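Local coordinates for protein NAD nucleotidase (Haemophilus influenzae, PDB 3ZTV) that hydrolyses NAD to adenosine and nicotinamide riboside, acting as a zinc-dependent periplasmic pyrophosphatase and 5'-nucleotidase, at residues F95-L100 and D144-D149; A126-D131 and N138-Y143; P248-N253 and P258-E263. All blocks are in the same frame, centred on the assembly; numbering follows the deposited sequence.

Contact 1 (F95-L100 and D144-D149); sequences FHYFTL and DIFTVD
Tyr-97 is the residue of 95-100 that reaches 144-149, and it meets Asp-144 and Phe-146. Before it in the chain, Phe-95 and His-96 turn to helix 46-59 and strand 63-67. The backbones stay well apart: the CA atoms of Tyr-97 and Asp-144 are 9.1 Å from each other, so the long tyrosine side chain spans the distance. Its ring leans to the backbone N side, with CG anti to the carbonyl carbon (chi1 -54°). Tyr-97 OH donates a short hydrogen bond of 2.6 Å to Asp-144 OD2. The carboxylate oxygen lies at the ring edge, near the ring plane, and is met on its anti side. Ring and carboxylate planes are 63° apart. Asp-144 CB also packs on Tyr-97 CE1, at 3.6 Å. Beside the carboxylate, Phe-146 CD1 comes obliquely to within 3.7 Å of Tyr-97 OH. Further along, Phe-98 sets its ring edge-to-face with His-67. The contact thus links two sheets of the calcineurin-like phosphoesterase domain. Strand 97-99 lies between 63-67 and 123-124 in one; strand 143-148 borders 151-159 in the other, whose Ile-155 also touches Tyr-97.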
loop_
_atom_site.group_PDB
_atom_site.type_symbol
_atom_site.label_atom_id
_atom_site.label_comp_id
_atom_site.label_asym_id
_atom_site.label_seq_id
_atom_site.Cartn_x
_atom_site.Cartn_y
_atom_site.Cartn_z
ATOM N N PHE A 95 -23.729 -18.320 13.855
ATOM C CA PHE A 95 -22.325 -18.065 13.546
ATOM C C PHE A 95 -21.689 -17.162 14.604
ATOM O O PHE A 95 -22.345 -16.260 15.131
ATOM C CB PHE A 95 -22.224 -17.377 12.185
ATOM C CG PHE A 95 -22.584 -18.265 11.034
ATOM C CD1 PHE A 95 -23.902 -18.411 10.614
ATOM C CD2 PHE A 95 -21.600 -18.955 10.368
ATOM C CE1 PHE A 95 -24.218 -19.246 9.551
ATOM C CE2 PHE A 95 -21.914 -19.790 9.307
ATOM C CZ PHE A 95 -23.223 -19.931 8.903
ATOM N N HIS A 96 -20.415 -17.381 14.900
ATOM C CA HIS A 96 -19.691 -16.466 15.779
ATOM C C HIS A 96 -19.262 -15.178 15.074
ATOM O O HIS A 96 -19.269 -14.101 15.677
ATOM C CB HIS A 96 -18.448 -17.135 16.362
ATOM C CG HIS A 96 -18.745 -18.296 17.257
ATOM N ND1 HIS A 96 -19.351 -18.172 18.488
ATOM C CD2 HIS A 96 -18.493 -19.614 17.093
ATOM C CE1 HIS A 96 -19.472 -19.370 19.036
ATOM N NE2 HIS A 96 -18.946 -20.260 18.216
ATOM N N TYR A 97 -18.847 -15.298 13.810
ATOM C CA TYR A 97 -18.367 -14.145 13.038
ATOM C C TYR A 97 -18.670 -14.267 11.560
ATOM O O TYR A 97 -18.671 -15.371 11.009
ATOM C CB TYR A 97 -16.850 -13.947 13.198
ATOM C CG TYR A 97 -16.389 -13.838 14.640
ATOM C CD1 TYR A 97 -16.500 -12.641 15.338
ATOM C CD2 TYR A 97 -15.839 -14.931 15.307
ATOM C CE1 TYR A 97 -16.095 -12.543 16.657
ATOM C CE2 TYR A 97 -15.431 -14.835 16.626
ATOM C CZ TYR A 97 -15.553 -13.644 17.291
ATOM O OH TYR A 97 -15.138 -13.570 18.599
ATOM N N PHE A 98 -18.911 -13.114 10.939
ATOM C CA PHE A 98 -19.132 -12.959 9.504
ATOM C C PHE A 98 -18.176 -11.864 9.050
ATOM O O PHE A 98 -18.033 -10.846 9.742
ATOM C CB PHE A 98 -20.577 -12.496 9.297
ATOM C CG PHE A 98 -20.927 -12.046 7.889
ATOM C CD1 PHE A 98 -20.860 -12.906 6.806
ATOM C CD2 PHE A 98 -21.404 -10.756 7.679
ATOM C CE1 PHE A 98 -21.217 -12.475 5.530
ATOM C CE2 PHE A 98 -21.770 -10.334 6.420
ATOM C CZ PHE A 98 -21.690 -11.188 5.346
ATOM N N THR A 99 -17.512 -12.052 7.913
ATOM C CA THR A 99 -16.717 -10.966 7.334
ATOM C C THR A 99 -17.377 -10.471 6.039
ATOM O O THR A 99 -18.052 -11.227 5.342
ATOM C CB THR A 99 -15.219 -11.356 7.117
ATOM O OG1 THR A 99 -14.418 -10.168 7.082
ATOM C CG2 THR A 99 -15.034 -12.132 5.831
ATOM N N LEU A 100 -17.188 -9.192 5.743
ATOM C CA LEU A 100 -17.721 -8.629 4.504
ATOM C C LEU A 100 -17.022 -9.169 3.264
ATOM O O LEU A 100 -15.791 -9.258 3.227
ATOM C CB LEU A 100 -17.609 -7.097 4.525
ATOM C CG LEU A 100 -18.263 -6.361 5.690
ATOM C CD1 LEU A 100 -17.924 -4.881 5.608
ATOM C CD2 LEU A 100 -19.774 -6.589 5.666
ATOM N N ASP A 144 -11.780 -9.294 16.780
ATOM C CA ASP A 144 -12.296 -9.630 18.104
ATOM C C ASP A 144 -11.314 -10.591 18.779
ATOM O O ASP A 144 -10.529 -11.271 18.108
ATOM C CB ASP A 144 -13.710 -10.233 18.037
ATOM C CG ASP A 144 -14.407 -10.237 19.393
ATOM O OD1 ASP A 144 -14.204 -9.282 20.167
ATOM O OD2 ASP A 144 -15.162 -11.189 19.693
ATOM N N ILE A 145 -11.330 -10.615 20.110
ATOM C CA ILE A 145 -10.528 -11.559 20.881
ATOM C C ILE A 145 -11.448 -12.414 21.731
ATOM O O ILE A 145 -12.299 -11.887 22.448
ATOM C CB ILE A 145 -9.540 -10.827 21.817
ATOM C CG1 ILE A 145 -8.478 -10.086 21.002
ATOM C CG2 ILE A 145 -8.877 -11.812 22.777
ATOM C CD1 ILE A 145 -7.708 -9.028 21.807
ATOM N N PHE A 146 -11.303 -13.729 21.637
ATOM C CA PHE A 146 -12.069 -14.616 22.503
ATOM C C PHE A 146 -11.119 -15.500 23.302
ATOM O O PHE A 146 -9.942 -15.623 22.966
ATOM C CB PHE A 146 -13.097 -15.436 21.710
ATOM C CG PHE A 146 -12.499 -16.306 20.641
ATOM C CD1 PHE A 146 -12.275 -15.815 19.368
ATOM C CD2 PHE A 146 -12.174 -17.628 20.909
ATOM C CE1 PHE A 146 -11.722 -16.618 18.381
ATOM C CE2 PHE A 146 -11.630 -18.435 19.926
ATOM C CZ PHE A 146 -11.405 -17.927 18.665
ATOM N N THR A 147 -11.629 -16.104 24.367
ATOM C CA THR A 147 -10.792 -16.887 25.257
ATOM C C THR A 147 -11.228 -18.343 25.249
ATOM O O THR A 147 -12.408 -18.651 25.408
ATOM C CB THR A 147 -10.824 -16.325 26.696
ATOM O OG1 THR A 147 -10.213 -15.027 26.715
ATOM C CG2 THR A 147 -10.082 -17.243 27.650
ATOM N N VAL A 148 -10.265 -19.227 25.027
ATOM C CA VAL A 148 -10.499 -20.658 25.112
ATOM C C VAL A 148 -9.621 -21.203 26.220
ATOM O O VAL A 148 -8.397 -21.090 26.162
ATOM C CB VAL A 148 -10.144 -21.376 23.799
ATOM C CG1 VAL A 148 -10.264 -22.883 23.975
ATOM C CG2 VAL A 148 -11.033 -20.892 22.667
ATOM N N ASP A 149 -10.245 -21.776 27.243
ATOM C CA ASP A 149 -9.496 -22.378 28.337
ATOM C C ASP A 149 -8.378 -21.454 28.827
ATOM O O ASP A 149 -7.247 -21.894 29.049
ATOM C CB ASP A 149 -8.921 -23.729 27.897
ATOM C CG ASP A 149 -9.999 -24.707 27.453
ATOM O OD1 ASP A 149 -11.050 -24.777 28.126
ATOM O OD2 ASP A 149 -9.804 -25.401 26.430
#

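Contact 2 (A126-D131 and N138-Y143)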
loop_
_atom_site.group_PDB
_atom_site.type_symbol
_atom_site.label_atom_id
_atom_site.label_comp_id
_atom_site.label_asym_id
_atom_site.label_seq_id
_atom_site.Cartn_x
_atom_site.Cartn_y
_atom_site.Cartn_z
ATOM N N ALA A 126 -11.263 -5.504 8.855
ATOM C CA ALA A 126 -10.188 -4.617 9.297
ATOM C C ALA A 126 -9.696 -3.643 8.226
ATOM O O ALA A 126 -9.101 -2.630 8.570
ATOM C CB ALA A 126 -9.014 -5.433 9.837
ATOM N N ASN A 127 -9.927 -3.938 6.947
ATOM C CA ASN A 127 -9.409 -3.092 5.870
ATOM C C ASN A 127 -10.519 -2.338 5.125
ATOM O O ASN A 127 -10.273 -1.748 4.064
ATOM C CB ASN A 127 -8.519 -3.879 4.892
ATOM C CG ASN A 127 -9.291 -4.908 4.080
ATOM O OD1 ASN A 127 -10.249 -5.511 4.561
ATOM N ND2 ASN A 127 -8.854 -5.122 2.850
ATOM N N VAL A 128 -11.738 -2.368 5.675
ATOM C CA VAL A 128 -12.873 -1.632 5.127
ATOM C C VAL A 128 -13.384 -0.769 6.275
ATOM O O VAL A 128 -13.917 -1.286 7.264
ATOM C CB VAL A 128 -13.966 -2.590 4.621
ATOM C CG1 VAL A 128 -15.087 -1.799 3.960
ATOM C CG2 VAL A 128 -13.370 -3.618 3.653
ATOM N N ILE A 129 -13.198 0.545 6.171
ATOM C CA ILE A 129 -13.370 1.424 7.329
ATOM C C ILE A 129 -14.243 2.642 6.978
ATOM O O ILE A 129 -13.814 3.520 6.231
ATOM C CB ILE A 129 -11.994 1.900 7.904
ATOM C CG1 ILE A 129 -11.059 0.709 8.150
ATOM C CG2 ILE A 129 -12.202 2.644 9.209
ATOM C CD1 ILE A 129 -9.662 1.118 8.676
ATOM N N PRO A 130 -15.480 2.692 7.506
ATOM C CA PRO A 130 -16.339 3.834 7.170
ATOM C C PRO A 130 -16.001 5.089 7.970
ATOM O O PRO A 130 -15.673 5.012 9.162
ATOM C CB PRO A 130 -17.739 3.334 7.542
ATOM C CG PRO A 130 -17.637 1.838 7.498
ATOM C CD PRO A 130 -16.261 1.573 8.053
ATOM N N ASP A 131 -16.093 6.238 7.305
ATOM C CA ASP A 131 -15.966 7.529 7.966
ATOM C C ASP A 131 -17.163 7.759 8.885
ATOM O O ASP A 131 -18.205 7.104 8.749
ATOM C CB ASP A 131 -15.871 8.663 6.936
ATOM C CG ASP A 131 -14.577 8.640 6.140
ATOM O OD1 ASP A 131 -13.562 8.133 6.637
ATOM O OD2 ASP A 131 -14.570 9.175 5.012
ATOM N N ASN A 138 -19.550 2.346 12.589
ATOM C CA ASN A 138 -19.762 1.528 13.787
ATOM C C ASN A 138 -20.668 0.305 13.601
ATOM O O ASN A 138 -21.322 -0.132 14.549
ATOM C CB ASN A 138 -20.294 2.377 14.953
ATOM C CG ASN A 138 -19.234 3.275 15.567
ATOM O OD1 ASN A 138 -19.548 4.331 16.120
ATOM N ND2 ASN A 138 -17.976 2.861 15.475
ATOM N N LYS A 139 -20.722 -0.244 12.391
ATOM C CA LYS A 139 -21.549 -1.422 12.146
ATOM C C LYS A 139 -20.738 -2.724 12.187
ATOM O O LYS A 139 -21.301 -3.815 12.169
ATOM C CB LYS A 139 -22.280 -1.295 10.811
ATOM C CG LYS A 139 -23.313 -0.168 10.753
ATOM C CD LYS A 139 -24.403 -0.333 11.807
ATOM C CE LYS A 139 -25.480 0.744 11.669
ATOM N NZ LYS A 139 -26.479 0.652 12.765
ATOM N N TRP A 140 -19.414 -2.605 12.235
ATOM C CA TRP A 140 -18.534 -3.758 12.393
ATOM C C TRP A 140 -17.241 -3.324 13.047
ATOM O O TRP A 140 -16.984 -2.119 13.189
ATOM C CB TRP A 140 -18.259 -4.430 11.057
ATOM C CG TRP A 140 -17.589 -3.576 10.016
ATOM C CD1 TRP A 140 -16.240 -3.285 9.898
ATOM C CD2 TRP A 140 -18.232 -2.936 8.908
ATOM N NE1 TRP A 140 -16.021 -2.509 8.778
ATOM C CE2 TRP A 140 -17.231 -2.264 8.168
ATOM C CE3 TRP A 140 -19.566 -2.850 8.475
ATOM C CZ2 TRP A 140 -17.525 -1.558 7.005
ATOM C CZ3 TRP A 140 -19.846 -2.135 7.331
ATOM C CH2 TRP A 140 -18.841 -1.492 6.614
ATOM N N LYS A 141 -16.432 -4.302 13.446
ATOM C CA LYS A 141 -15.139 -4.069 14.098
ATOM C C LYS A 141 -14.024 -4.698 13.272
ATOM O O LYS A 141 -14.282 -5.610 12.483
ATOM C CB LYS A 141 -15.146 -4.652 15.511
ATOM C CG LYS A 141 -16.114 -3.942 16.438
ATOM C CD LYS A 141 -16.006 -4.427 17.870
ATOM C CE LYS A 141 -16.742 -5.741 18.057
ATOM N NZ LYS A 141 -16.672 -6.236 19.467
ATOM N N PRO A 142 -12.779 -4.225 13.440
ATOM C CA PRO A 142 -11.679 -4.834 12.676
ATOM C C PRO A 142 -11.284 -6.235 13.161
ATOM O O PRO A 142 -10.823 -7.051 12.358
ATOM C CB PRO A 142 -10.522 -3.840 12.872
ATOM C CG PRO A 142 -10.846 -3.154 14.179
ATOM C CD PRO A 142 -12.347 -3.014 14.168
ATOM N N TYR A 143 -11.458 -6.515 14.446
ATOM C CA TYR A 143 -11.069 -7.811 15.010
ATOM C C TYR A 143 -11.871 -8.067 16.275
ATOM O O TYR A 143 -12.572 -7.181 16.771
ATOM C CB TYR A 143 -9.564 -7.867 15.327
ATOM C CG TYR A 143 -9.162 -7.048 16.543
ATOM C CD1 TYR A 143 -8.997 -5.658 16.458
ATOM C CD2 TYR A 143 -8.968 -7.647 17.785
ATOM C CE1 TYR A 143 -8.632 -4.905 17.568
ATOM C CE2 TYR A 143 -8.618 -6.892 18.905
ATOM C CZ TYR A 143 -8.446 -5.522 18.784
ATOM O OH TYR A 143 -8.093 -4.758 19.882
#
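Trp-140 fills the tight part of this contact, with its indole set against Val-128 and Pro-130. Trp-140 NE1 donates to Val-128 O at 2.9 Å, with an N-H...O angle of 155°. The oxygen lies in the indole plane, while the donor is tilted 23° from the carbonyl plane. At the benzene part, Pro-130 CG approaches Trp-140 CZ2 obliquely at 3.4 Å, and Val-128 CG1 reaches the same carbon at 3.9 Å. The indole gets there with CG held between its own backbone N and carbonyl carbon (chi1 60°). Leu-112 and Leu-116 of helix 108-116 also pack on it. In the calcineurin-like phosphoesterase domain, segment 126-131 carries strand 128-130, which pairs antiparallel with 174-176; 138-143 leads on to edge strand 143-148. The backbones come closest at Ala-126 and Pro-142, whose CA atoms are 3.7 Å apart, and the indole bridges the wider part. Ala-126 CB makes an apolar contact with Pro-142 CB and also lies against Pro-142 O at 3.5 Å. The loose side is at Asn-138, Lys-139 and Lys-141, which are exposed. Gln-192 of the second subunit packs on Pro-142 and bonds to Tyr-143 O.

Contact 3 (P248-N253 and P258-E263); sequences PLEFKN and PVFVME
Leu-249 and Phe-251 pair with Val-261 and Val-259 in an antiparallel beta hairpin. Four backbone hydrogen bonds hold it. Leu-249 N and Val-261 O are 2.9 Å apart, and the return bond from Val-261 N to Leu-249 O is 3.0 Å. Phe-251 and Val-259 exchange the same two bonds, N to O each way. Glu-250 with Phe-260 and Lys-252 with Pro-258 are the non-hydrogen-bonded pairs. Close CA-H...O contacts add to the pairing, as from Phe-260 CA to Leu-249 O at 3.3 Å.

Apolar contacts form on both faces. On the face of Leu-249, Phe-251, Val-259 and Val-261, Phe-251 CE2 comes obliquely to Val-261 CG2 at 4.1 Å. Beyond the strand end, Asn-253 CB touches Val-259 CG2 at 3.8 Å. On the face of Glu-250, Phe-260 and Pro-258, both Pro-248 and Glu-250 lie against the CD1/CE1 side of the Phe-260 ring. Each runs alongside Phe-260, pointing the same way. Pro-248 CG is 4.0 Å from Phe-260 CD1. Glu-250 CG is anti to its amide nitrogen (chi1 -180°) and the chain stays extended, which carries the glutamate along the ring. Glu-250 CG reaches Phe-260 CE1 at 3.6 Å. Next to this, Pro-248 CB packs on Met-262 CB at 3.9 Å.

Two polar ends are placed differently. The Glu-250 carboxylate is turned 49° from the Phe-260 ring plane. Asn-253 OD1 accepts from Glu-257 N in the turn.

Strand 249-252 is an outermost strand of its sheet. Strand 258-263 lies inside it, parallel to 221-224, to which Phe-260 and Met-262 are joined by backbone hydrogen bonds. Helix 206-215 covers the face of Phe-251 and Val-259, through Ile-210, Gln-214 and Ala-213. Tyr-231 of strand 230-232 packs on Leu-249 and Val-261.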
loop_
_atom_site.group_PDB
_atom_site.type_symbol
_atom_site.label_atom_id
_atom_site.label_comp_id
_atom_site.label_asym_id
_atom_site.label_seq_id
_atom_site.Cartn_x
_atom_site.Cartn_y
_atom_site.Cartn_z
ATOM N N PRO A 248 -6.739 -28.785 4.273
ATOM C CA PRO A 248 -6.391 -27.416 3.896
ATOM C C PRO A 248 -5.053 -27.401 3.161
ATOM O O PRO A 248 -4.373 -28.427 3.103
ATOM C CB PRO A 248 -6.205 -26.749 5.260
ATOM C CG PRO A 248 -5.491 -27.828 6.051
ATOM C CD PRO A 248 -6.158 -29.122 5.595
ATOM N N LEU A 249 -4.683 -26.250 2.613
ATOM C CA LEU A 249 -3.320 -25.983 2.172
ATOM C C LEU A 249 -2.452 -25.571 3.358
ATOM O O LEU A 249 -2.954 -25.037 4.350
ATOM C CB LEU A 249 -3.306 -24.860 1.134
ATOM C CG LEU A 249 -3.902 -25.212 -0.227
ATOM C CD1 LEU A 249 -3.953 -23.962 -1.099
ATOM C CD2 LEU A 249 -3.088 -26.323 -0.886
ATOM N N GLU A 250 -1.153 -25.834 3.247
ATOM C CA GLU A 250 -0.190 -25.481 4.291
ATOM C C GLU A 250 1.027 -24.788 3.695
ATOM O O GLU A 250 1.570 -25.241 2.694
ATOM C CB GLU A 250 0.274 -26.730 5.059
ATOM C CG GLU A 250 1.277 -26.418 6.163
ATOM C CD GLU A 250 1.789 -27.646 6.905
ATOM O OE1 GLU A 250 1.198 -28.742 6.788
ATOM O OE2 GLU A 250 2.797 -27.496 7.627
ATOM N N PHE A 251 1.450 -23.698 4.330
ATOM C CA PHE A 251 2.626 -22.933 3.934
ATOM C C PHE A 251 3.509 -22.668 5.142
ATOM O O PHE A 251 3.130 -22.979 6.269
ATOM C CB PHE A 251 2.190 -21.609 3.284
ATOM C CG PHE A 251 1.311 -21.808 2.089
ATOM C CD1 PHE A 251 1.866 -22.021 0.842
ATOM C CD2 PHE A 251 -0.075 -21.833 2.219
ATOM C CE1 PHE A 251 1.062 -22.248 -0.263
ATOM C CE2 PHE A 251 -0.884 -22.068 1.117
ATOM C CZ PHE A 251 -0.315 -22.271 -0.125
ATOM N N LYS A 252 4.694 -22.118 4.889
ATOM C CA LYS A 252 5.502 -21.488 5.930
ATOM C C LYS A 252 5.509 -19.979 5.715
ATOM O O LYS A 252 5.672 -19.507 4.582
ATOM C CB LYS A 252 6.953 -21.985 5.885
ATOM C CG LYS A 252 7.229 -23.304 6.594
ATOM C CD LYS A 252 8.732 -23.628 6.558
ATOM C CE LYS A 252 9.059 -24.948 7.246
ATOM N NZ LYS A 252 8.869 -24.880 8.718
ATOM N N ASN A 253 5.347 -19.225 6.789
ATOM C CA ASN A 253 5.496 -17.784 6.694
ATOM C C ASN A 253 6.990 -17.415 6.730
ATOM O O ASN A 253 7.843 -18.304 6.878
ATOM C CB ASN A 253 4.645 -17.075 7.761
ATOM C CG ASN A 253 5.126 -17.320 9.189
ATOM O OD1 ASN A 253 6.270 -17.734 9.419
ATOM N ND2 ASN A 253 4.254 -17.050 10.158
ATOM N N PRO A 258 4.108 -22.578 10.491
ATOM C CA PRO A 258 3.070 -23.066 9.569
ATOM C C PRO A 258 1.871 -22.127 9.499
ATOM O O PRO A 258 1.523 -21.492 10.495
ATOM C CB PRO A 258 2.657 -24.424 10.158
ATOM C CG PRO A 258 3.084 -24.383 11.596
ATOM C CD PRO A 258 4.254 -23.430 11.689
ATOM N N VAL A 259 1.279 -22.033 8.312
ATOM C CA VAL A 259 0.035 -21.301 8.093
ATOM C C VAL A 259 -0.886 -22.208 7.284
ATOM O O VAL A 259 -0.461 -22.789 6.276
ATOM C CB VAL A 259 0.265 -20.001 7.282
ATOM C CG1 VAL A 259 -1.038 -19.180 7.199
ATOM C CG2 VAL A 259 1.410 -19.143 7.867
ATOM N N PHE A 260 -2.148 -22.296 7.694
ATOM C CA PHE A 260 -3.129 -23.126 6.987
ATOM C C PHE A 260 -4.167 -22.244 6.301
ATOM O O PHE A 260 -4.590 -21.239 6.865
ATOM C CB PHE A 260 -3.771 -24.109 7.965
ATOM C CG PHE A 260 -2.773 -25.041 8.578
ATOM C CD1 PHE A 260 -2.369 -26.176 7.894
ATOM C CD2 PHE A 260 -2.178 -24.752 9.796
ATOM C CE1 PHE A 260 -1.408 -27.034 8.429
ATOM C CE2 PHE A 260 -1.215 -25.611 10.342
ATOM C CZ PHE A 260 -0.838 -26.747 9.657
ATOM N N VAL A 261 -4.534 -22.608 5.075
ATOM C CA VAL A 261 -5.474 -21.828 4.264
ATOM C C VAL A 261 -6.534 -22.765 3.699
ATOM O O VAL A 261 -6.207 -23.830 3.161
ATOM C CB VAL A 261 -4.734 -21.170 3.074
ATOM C CG1 VAL A 261 -5.700 -20.391 2.179
ATOM C CG2 VAL A 261 -3.585 -20.285 3.563
ATOM N N MET A 262 -7.806 -22.395 3.796
ATOM C CA MET A 262 -8.845 -23.242 3.217
ATOM C C MET A 262 -10.120 -22.467 2.906
ATOM O O MET A 262 -10.446 -21.498 3.589
ATOM C CB MET A 262 -9.160 -24.450 4.111
ATOM C CG MET A 262 -9.935 -24.148 5.375
ATOM S SD MET A 262 -9.012 -23.260 6.643
ATOM C CE MET A 262 -10.138 -23.484 8.023
ATOM N N GLU A 263 -10.832 -22.920 1.869
ATOM C CA GLU A 263 -12.131 -22.384 1.460
ATOM C C GLU A 263 -13.144 -23.533 1.481
ATOM O O GLU A 263 -12.756 -24.718 1.568
ATOM C CB GLU A 263 -12.028 -21.780 0.056
ATOM C CG GLU A 263 -13.196 -20.905 -0.362
ATOM C CD GLU A 263 -12.904 -20.066 -1.589
ATOM O OE1 GLU A 263 -12.028 -20.424 -2.394
ATOM O OE2 GLU A 263 -13.559 -19.021 -1.758
#

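In the fold
Contacts 1 and 3 reach the same six-stranded mixed sheet at its two outermost strands, 143-148 and 249-252. Their centres are about 20 Å apart. Contact 1 also ties that sheet to the seven-stranded one through strand 97-99. Contact 2 falls between the two segments of contact 1 in the chain. The two meet where Leu-100 CD1 packs on Trp-140 CZ2 at 3.6 Å, with centres about 15 Å apart. Contact 3 follows later in the chain, its centre about 26 Å from that of contact 2. In the zinc-binding part of the protein, contact 1 thus bridges the sheets, contact 2 packs the loop leading into edge strand 143-148, and contact 3 forms the opposite edge. The adenosine site lies in the C-terminal domain.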